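Local coordinates for protein diacylglycerol kinase (PDB 3S40) that probably phosphorylates the free hydroxyl of diacylglycerol at the expense of ATP, yielding phosphatidic acid for the lipid metabolism of the bacterium, at residues K55-F60 with F77-G82; I94-G97 with F103-T106; V183-D188 with I226-S231. One frame throughout, in Å; residues are numbered along the deposited sequence.

Contact 1: residues K55-F60 with F77-G82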
loop_
_atom_site.group_PDB
_atom_site.type_symbol
_atom_site.label_atom_id
_atom_site.label_comp_id
_atom_site.label_asym_id
_atom_site.label_seq_id
_atom_site.Cartn_x
_atom_site.Cartn_y
_atom_site.Cartn_z
ATOM N N LYS A 55 6.428 15.950 5.157
ATOM C CA LYS A 55 6.256 17.377 5.412
ATOM C C LYS A 55 5.747 18.123 4.184
ATOM O O LYS A 55 4.972 19.053 4.324
ATOM C CB LYS A 55 7.548 18.030 5.907
ATOM C CG LYS A 55 7.972 17.563 7.270
ATOM C CD LYS A 55 9.387 17.982 7.584
ATOM C CE LYS A 55 9.913 17.232 8.810
ATOM N NZ LYS A 55 11.284 17.690 9.195
ATOM N N TYR A 56 6.185 17.728 2.987
ATOM C CA TYR A 56 5.737 18.435 1.787
ATOM C C TYR A 56 4.258 18.149 1.576
ATOM O O TYR A 56 3.484 19.056 1.245
ATOM C CB TYR A 56 6.503 18.009 0.535
ATOM C CG TYR A 56 7.987 18.285 0.523
ATOM C CD1 TYR A 56 8.560 19.233 1.357
ATOM C CD2 TYR A 56 8.824 17.580 -0.347
ATOM C CE1 TYR A 56 9.945 19.482 1.320
ATOM C CE2 TYR A 56 10.187 17.814 -0.390
ATOM C CZ TYR A 56 10.744 18.765 0.440
ATOM O OH TYR A 56 12.103 18.970 0.387
ATOM N N CYS A 57 3.863 16.891 1.786
ATOM C CA CYS A 57 2.459 16.525 1.626
ATOM C C CYS A 57 1.598 17.368 2.529
ATOM O O CYS A 57 0.598 17.929 2.094
ATOM C CB CYS A 57 2.215 15.037 1.915
ATOM S SG CYS A 57 2.754 13.949 0.566
ATOM N N GLN A 58 1.999 17.453 3.790
ATOM C CA GLN A 58 1.226 18.182 4.785
ATOM C C GLN A 58 1.191 19.681 4.504
ATOM O O GLN A 58 0.180 20.323 4.722
ATOM C CB GLN A 58 1.734 17.872 6.198
ATOM C CG GLN A 58 1.314 16.454 6.606
ATOM C CD GLN A 58 1.862 15.995 7.938
ATOM O OE1 GLN A 58 2.798 16.578 8.481
ATOM N NE2 GLN A 58 1.290 14.923 8.461
ATOM N N GLU A 59 2.274 20.223 3.956
ATOM C CA GLU A 59 2.275 21.642 3.646
ATOM C C GLU A 59 1.430 21.961 2.417
ATOM O O GLU A 59 0.758 22.980 2.382
ATOM C CB GLU A 59 3.695 22.148 3.442
ATOM C CG GLU A 59 3.744 23.537 2.877
ATOM C CD GLU A 59 5.173 24.031 2.727
ATOM O OE1 GLU A 59 6.102 23.282 3.116
ATOM O OE2 GLU A 59 5.361 25.163 2.225
ATOM N N PHE A 60 1.476 21.108 1.399
ATOM C CA PHE A 60 0.777 21.430 0.151
ATOM C C PHE A 60 -0.613 20.826 0.015
ATOM O O PHE A 60 -1.332 21.127 -0.936
ATOM C CB PHE A 60 1.627 21.055 -1.061
ATOM C CG PHE A 60 2.769 21.994 -1.285
ATOM C CD1 PHE A 60 2.645 23.050 -2.159
ATOM C CD2 PHE A 60 3.963 21.826 -0.598
ATOM C CE1 PHE A 60 3.698 23.912 -2.364
ATOM C CE2 PHE A 60 5.020 22.684 -0.792
ATOM C CZ PHE A 60 4.890 23.735 -1.677
ATOM N N PHE A 77 4.927 5.533 1.304
ATOM C CA PHE A 77 4.431 5.404 2.659
ATOM C C PHE A 77 4.529 6.718 3.443
ATOM O O PHE A 77 3.683 7.008 4.289
ATOM C CB PHE A 77 5.198 4.292 3.379
ATOM C CG PHE A 77 4.717 4.016 4.777
ATOM C CD1 PHE A 77 3.405 3.622 5.014
ATOM C CD2 PHE A 77 5.587 4.113 5.856
ATOM C CE1 PHE A 77 2.962 3.345 6.309
ATOM C CE2 PHE A 77 5.154 3.838 7.153
ATOM C CZ PHE A 77 3.838 3.454 7.378
ATOM N N GLU A 78 5.573 7.506 3.184
ATOM C CA GLU A 78 5.657 8.816 3.814
ATOM C C GLU A 78 4.471 9.656 3.403
ATOM O O GLU A 78 3.918 10.394 4.213
ATOM C CB GLU A 78 6.949 9.546 3.434
ATOM C CG GLU A 78 8.150 9.138 4.259
ATOM C CD GLU A 78 9.269 10.172 4.170
ATOM O OE1 GLU A 78 8.960 11.374 3.997
ATOM O OE2 GLU A 78 10.448 9.779 4.266
ATOM N N CYS A 79 4.097 9.555 2.131
ATOM C CA CYS A 79 2.959 10.304 1.624
ATOM C C CYS A 79 1.645 9.837 2.253
ATOM O O CYS A 79 0.834 10.659 2.675
ATOM C CB CYS A 79 2.893 10.221 0.090
ATOM S SG CYS A 79 4.291 11.076 -0.717
ATOM N N THR A 80 1.445 8.521 2.310
ATOM C CA THR A 80 0.226 7.939 2.901
ATOM C C THR A 80 0.025 8.468 4.295
ATOM O O THR A 80 -1.030 8.967 4.643
ATOM C CB THR A 80 0.362 6.428 3.101
ATOM O OG1 THR A 80 0.692 5.806 1.864
ATOM C CG2 THR A 80 -0.944 5.837 3.661
ATOM N N ASN A 81 1.071 8.322 5.095
ATOM C CA ASN A 81 1.070 8.827 6.456
ATOM C C ASN A 81 0.955 10.324 6.559
ATOM O O ASN A 81 0.380 10.837 7.506
ATOM C CB ASN A 81 2.310 8.345 7.187
ATOM C CG ASN A 81 2.089 7.012 7.822
ATOM O OD1 ASN A 81 1.914 6.919 9.037
ATOM N ND2 ASN A 81 2.033 5.964 6.999
ATOM N N GLY A 82 1.515 11.029 5.586
ATOM C CA GLY A 82 1.386 12.469 5.545
ATOM C C GLY A 82 -0.048 12.889 5.303
ATOM O O GLY A 82 -0.577 13.750 5.989
#
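The thiol of C57 points at the neighbouring helix and meets that of C79, which comes in from alongside, with C57 SG 3.5 Å from C79 SG. That separation is far too long for a disulfide and corresponds to two sulfurs in van der Waals contact. The first torsion of C57 (chi1 -76°) sets its SG against C79, and the CB of C79 shares in the packing, lying 3.8 Å from the SG of C57. The thiols are buried, and the C57 side chain also rests on I14 of the central sheet.

One turn further along the second helix, G82 gives the closest approach of the two backbones, the CA atoms of C57 and G82 being 5.7 Å apart. On the more exposed flank, Q58 reaches over to the carbonyl of G82. Its first torsion (chi1 -73°) places CG beside the backbone N, and the chain then runs extended, carrying the amide over to the neighbouring helix. There Q58 NE2 donates a weak hydrogen bond of 3.3 Å to G82 O. The aliphatic part follows the same route, Q58 CG coming within 3.4 Å of G82 O, so this carbonyl oxygen is met by both the amide and the methylene.

Beyond these residues, the T54 hydroxyl bonds to the carbonyl oxygen of E78, and the E78 carboxylate takes the backbone N-H of G51, adding polar links between the start of one helix and the middle of the other. The axes of the segments approach to 8.4 Å and run in roughly the same direction, inclined by 38°. Such side-by-side helices, 52-60 and 73-83, belong to consecutive beta-alpha-beta crossovers and cover one face of the parallel sheet, as in the Rossmann-like catalytic domain of the diacylglycerol kinase family.

Contact 2: residues I94-G97 with F103-T106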
loop_
_atom_site.group_PDB
_atom_site.type_symbol
_atom_site.label_atom_id
_atom_site.label_comp_id
_atom_site.label_asym_id
_atom_site.label_seq_id
_atom_site.Cartn_x
_atom_site.Cartn_y
_atom_site.Cartn_z
ATOM N N ILE A 94 1.500 7.864 -8.140
ATOM C CA ILE A 94 2.808 7.277 -7.851
ATOM C C ILE A 94 3.548 7.045 -9.143
ATOM O O ILE A 94 2.989 6.505 -10.083
ATOM C CB ILE A 94 2.658 5.890 -7.152
ATOM C CG1 ILE A 94 1.887 6.030 -5.834
ATOM C CG2 ILE A 94 4.028 5.237 -6.928
ATOM C CD1 ILE A 94 1.523 4.686 -5.221
ATOM N N ILE A 95 4.801 7.471 -9.197
ATOM C CA ILE A 95 5.686 7.015 -10.241
ATOM C C ILE A 95 6.669 6.139 -9.528
ATOM O O ILE A 95 7.360 6.589 -8.627
ATOM C CB ILE A 95 6.407 8.151 -10.947
ATOM C CG1 ILE A 95 5.387 9.107 -11.557
ATOM C CG2 ILE A 95 7.321 7.576 -12.038
ATOM C CD1 ILE A 95 5.995 10.424 -12.017
ATOM N N PRO A 96 6.716 4.863 -9.917
ATOM C CA PRO A 96 7.460 3.826 -9.194
ATOM C C PRO A 96 8.967 4.067 -9.280
ATOM O O PRO A 96 9.504 4.076 -10.364
ATOM C CB PRO A 96 7.059 2.534 -9.917
ATOM C CG PRO A 96 6.688 2.977 -11.294
ATOM C CD PRO A 96 6.100 4.367 -11.152
ATOM N N GLY A 97 9.630 4.269 -8.148
ATOM C CA GLY A 97 11.049 4.565 -8.157
ATOM C C GLY A 97 11.843 3.669 -7.234
ATOM O O GLY A 97 12.998 3.959 -6.922
ATOM N N PHE A 103 2.326 -0.636 -4.055
ATOM C CA PHE A 103 1.072 0.045 -4.292
ATOM C C PHE A 103 0.873 0.572 -5.717
ATOM O O PHE A 103 -0.258 0.598 -6.219
ATOM C CB PHE A 103 0.711 1.085 -3.227
ATOM C CG PHE A 103 -0.754 1.111 -2.975
ATOM C CD1 PHE A 103 -1.332 0.148 -2.160
ATOM C CD2 PHE A 103 -1.569 2.005 -3.654
ATOM C CE1 PHE A 103 -2.699 0.112 -1.967
ATOM C CE2 PHE A 103 -2.932 1.979 -3.475
ATOM C CZ PHE A 103 -3.505 1.030 -2.631
ATOM N N SER A 104 1.958 0.965 -6.368
ATOM C CA SER A 104 1.881 1.377 -7.755
ATOM C C SER A 104 1.398 0.195 -8.588
ATOM O O SER A 104 0.560 0.349 -9.502
ATOM C CB SER A 104 3.236 1.951 -8.256
ATOM O OG SER A 104 4.112 0.941 -8.752
ATOM N N ARG A 105 1.874 -1.002 -8.264
ATOM C CA ARG A 105 1.385 -2.188 -8.987
ATOM C C ARG A 105 -0.094 -2.441 -8.743
ATOM O O ARG A 105 -0.828 -2.831 -9.644
ATOM C CB ARG A 105 2.185 -3.440 -8.632
ATOM C CG ARG A 105 3.614 -3.399 -9.160
ATOM C CD ARG A 105 4.409 -4.566 -8.620
ATOM N NE ARG A 105 5.839 -4.304 -8.669
ATOM C CZ ARG A 105 6.613 -4.636 -9.693
ATOM N NH1 ARG A 105 7.909 -4.355 -9.655
ATOM N NH2 ARG A 105 6.081 -5.247 -10.750
ATOM N N THR A 106 -0.537 -2.203 -7.520
ATOM C CA THR A 106 -1.942 -2.397 -7.199
ATOM C C THR A 106 -2.825 -1.545 -8.136
ATOM O O THR A 106 -3.892 -1.982 -8.593
ATOM C CB THR A 106 -2.190 -2.085 -5.706
ATOM O OG1 THR A 106 -1.575 -3.109 -4.907
ATOM C CG2 THR A 106 -3.680 -2.044 -5.401
#
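I94 and P96, on the edge strand of the parallel sheet, both point toward S104 of the short helix 102-106. The tight part of the contact lies here: I94 CG2 presses against S104 CB at 3.6 Å, and P96 CB meets S104 OG at 3.5 Å, so that methyl and proline ring hold the serine from alternate positions of the strand, which face the same side. The other branch of I94 runs past the serine backbone, its CD1 lying 3.9 Å from S104 N.

S104 OG sits between its backbone N and carbonyl carbon (chi1 87°). Although apolar atoms of P96 lie against it, this buried hydroxyl is satisfied by hydrogen bonds to N101 O and Q111 NE2. CB of the serine thus packs on I94, while OG lies against P96 and makes its hydrogen bonds to the adjoining loops.

The turn and the helix start carry the G-T-x-N-D-F signature of the diacylglycerol kinase family, N101 and D102 lying just ahead of F103; the contact folds the helix that begins within the signature back onto the strand that precedes it.

Packing slackens toward F103. I94 CD1 comes only to 4.2 Å from F103 CB, and it stands at the ring's edge, near the ring plane, while T106 CB of the same helix lies over the centre of one face. On the partly exposed flank R105 takes no part: its CB points away from the strand, NE bonds to C100 O, and the side chain packs on Y206. I95 turns to the other side of the sheet, against I113, A116 and I120 of helix 113-120.

Contact 3: residues V183-D188 with I226-S231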
loop_
_atom_site.group_PDB
_atom_site.type_symbol
_atom_site.label_atom_id
_atom_site.label_comp_id
_atom_site.label_asym_id
_atom_site.label_seq_id
_atom_site.Cartn_x
_atom_site.Cartn_y
_atom_site.Cartn_z
ATOM N N VAL A 183 -3.366 -17.146 18.874
ATOM C CA VAL A 183 -3.984 -15.905 18.464
ATOM C C VAL A 183 -5.485 -16.035 18.634
ATOM O O VAL A 183 -6.057 -17.127 18.525
ATOM C CB VAL A 183 -3.655 -15.562 16.982
ATOM C CG1 VAL A 183 -4.478 -16.438 16.022
ATOM C CG2 VAL A 183 -3.908 -14.089 16.697
ATOM N N LYS A 184 -6.110 -14.905 18.925
ATOM C CA LYS A 184 -7.551 -14.821 19.046
ATOM C C LYS A 184 -7.970 -13.656 18.162
ATOM O O LYS A 184 -7.446 -12.544 18.309
ATOM C CB LYS A 184 -7.925 -14.544 20.500
ATOM C CG LYS A 184 -9.325 -14.960 20.891
ATOM C CD LYS A 184 -9.498 -14.932 22.408
ATOM C CE LYS A 184 -8.230 -15.388 23.141
ATOM N NZ LYS A 184 -7.735 -16.728 22.713
ATOM N N ILE A 185 -8.886 -13.902 17.230
ATOM C CA ILE A 185 -9.309 -12.845 16.311
ATOM C C ILE A 185 -10.809 -12.665 16.360
ATOM O O ILE A 185 -11.554 -13.618 16.145
ATOM C CB ILE A 185 -8.885 -13.136 14.841
ATOM C CG1 ILE A 185 -7.367 -13.348 14.739
ATOM C CG2 ILE A 185 -9.325 -12.004 13.920
ATOM C CD1 ILE A 185 -6.874 -13.767 13.356
ATOM N N THR A 186 -11.247 -11.449 16.664
ATOM C CA THR A 186 -12.659 -11.083 16.552
ATOM C C THR A 186 -12.842 -10.211 15.319
ATOM O O THR A 186 -12.097 -9.249 15.107
ATOM C CB THR A 186 -13.149 -10.284 17.776
ATOM O OG1 THR A 186 -12.484 -9.009 17.819
ATOM C CG2 THR A 186 -12.872 -11.044 19.061
ATOM N N TYR A 187 -13.833 -10.534 14.503
ATOM C CA TYR A 187 -14.021 -9.781 13.280
ATOM C C TYR A 187 -15.494 -9.669 12.960
ATOM O O TYR A 187 -16.144 -10.656 12.622
ATOM C CB TYR A 187 -13.270 -10.447 12.130
ATOM C CG TYR A 187 -13.686 -11.873 11.906
ATOM C CD1 TYR A 187 -14.619 -12.201 10.925
ATOM C CD2 TYR A 187 -13.174 -12.895 12.694
ATOM C CE1 TYR A 187 -15.020 -13.513 10.728
ATOM C CE2 TYR A 187 -13.564 -14.210 12.502
ATOM C CZ TYR A 187 -14.484 -14.515 11.519
ATOM O OH TYR A 187 -14.873 -15.824 11.328
ATOM N N ASP A 188 -16.019 -8.456 13.075
ATOM C CA ASP A 188 -17.445 -8.219 12.889
ATOM C C ASP A 188 -18.279 -9.209 13.719
ATOM O O ASP A 188 -19.165 -9.895 13.197
ATOM C CB ASP A 188 -17.818 -8.289 11.404
ATOM C CG ASP A 188 -16.927 -7.407 10.528
ATOM O OD1 ASP A 188 -16.351 -6.426 11.036
ATOM O OD2 ASP A 188 -16.804 -7.704 9.325
ATOM N N ILE A 226 -8.292 -10.870 6.310
ATOM C CA ILE A 226 -7.559 -11.563 7.352
ATOM C C ILE A 226 -7.028 -12.854 6.763
ATOM O O ILE A 226 -7.759 -13.600 6.112
ATOM C CB ILE A 226 -8.467 -11.918 8.533
ATOM C CG1 ILE A 226 -9.112 -10.657 9.115
ATOM C CG2 ILE A 226 -7.687 -12.695 9.583
ATOM C CD1 ILE A 226 -10.078 -10.934 10.256
ATOM N N PHE A 227 -5.755 -13.121 6.999
ATOM C CA PHE A 227 -5.124 -14.310 6.455
ATOM C C PHE A 227 -4.219 -14.904 7.528
ATOM O O PHE A 227 -3.267 -14.259 8.003
ATOM C CB PHE A 227 -4.323 -13.944 5.197
ATOM C CG PHE A 227 -3.776 -15.133 4.444
ATOM C CD1 PHE A 227 -4.555 -15.800 3.520
ATOM C CD2 PHE A 227 -2.483 -15.578 4.671
ATOM C CE1 PHE A 227 -4.056 -16.889 2.820
ATOM C CE2 PHE A 227 -1.972 -16.666 3.974
ATOM C CZ PHE A 227 -2.759 -17.319 3.048
ATOM N N VAL A 228 -4.527 -16.131 7.922
ATOM C CA VAL A 228 -3.774 -16.803 8.968
ATOM C C VAL A 228 -3.159 -18.096 8.457
ATOM O O VAL A 228 -3.851 -18.940 7.896
ATOM C CB VAL A 228 -4.678 -17.142 10.149
ATOM C CG1 VAL A 228 -3.880 -17.871 11.222
ATOM C CG2 VAL A 228 -5.315 -15.877 10.705
ATOM N N VAL A 229 -1.857 -18.265 8.630
ATOM C CA VAL A 229 -1.291 -19.565 8.312
ATOM C C VAL A 229 -1.094 -20.348 9.601
ATOM O O VAL A 229 -0.356 -19.924 10.487
ATOM C CB VAL A 229 0.013 -19.475 7.548
ATOM C CG1 VAL A 229 0.470 -20.883 7.148
ATOM C CG2 VAL A 229 -0.163 -18.594 6.318
ATOM N N LYS A 230 -1.777 -21.481 9.701
ATOM C CA LYS A 230 -1.743 -22.280 10.916
ATOM C C LYS A 230 -0.408 -22.998 11.038
ATOM O O LYS A 230 0.334 -23.119 10.063
ATOM C CB LYS A 230 -2.900 -23.278 10.923
ATOM C CG LYS A 230 -4.242 -22.633 10.612
ATOM C CD LYS A 230 -5.382 -23.640 10.602
ATOM C CE LYS A 230 -6.683 -22.979 10.150
ATOM N NZ LYS A 230 -7.845 -23.916 10.136
ATOM N N SER A 231 -0.103 -23.462 12.244
ATOM C CA SER A 231 1.139 -24.178 12.505
ATOM C C SER A 231 1.379 -25.310 11.502
ATOM O O SER A 231 2.516 -25.725 11.276
ATOM C CB SER A 231 1.125 -24.731 13.932
ATOM O OG SER A 231 -0.114 -25.363 14.222
#
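I185 and V228 meet tip to tip across the space between two beta sheets, I185 CD1 touching V228 CG2 at 3.7 Å. The isoleucine reaches that far because CG1 lies anti to its carbonyl carbon and CD1 continues the extended line (chi2 175°). V228 answers with the methyl that stands beside its own backbone N.

I185 and I226 are arranged differently. Their side chains slide past each other in opposite directions, so each presents its long branch to the short one of its partner: I226 CD1 lies 3.9 Å from I185 CG2, and I185 CD1 lies 4.0 Å from I226 CG2. The two residues thus interdigitate.

Y187 crosses I226 obliquely. Its CB, more than its ring, makes the contact, at 3.7 Å from I226 CD1. The tyrosine side chain also packs on V257 and A259 of the strand beside 224-230.

Alternate residues face inward on both strands, while T186 and F227 point away from the interface. The axes of the two segments come no closer than 10.6 Å and run nearly antiparallel at 159°, a spacing bridged by side chains alone. This apolar layer between two facing antiparallel sheets is the hallmark of a beta sandwich, here the C-terminal NAD kinase-like domain of the YegS type.

In the fold
Contacts 1, 2 and 3 follow one another in series along the chain. The first two have centres 16 Å apart and nearest atoms about 7 Å apart; helix 73-83 of contact 1 leads directly into strand 91-96 of contact 2, and the two contacts hold helices to and beside the parallel sheet. Contact 3 joins the two facing antiparallel sheets and so closes the sandwich, its centre 32 Å from that of contact 1 and 29 Å from that of contact 2. Contacts 1 and 3 fall on opposite sides of the chain's centre. Contacts 1 and 2 thus lie in the catalytic domain and contact 3 in the sandwich, consistent with the two-domain architecture of the family.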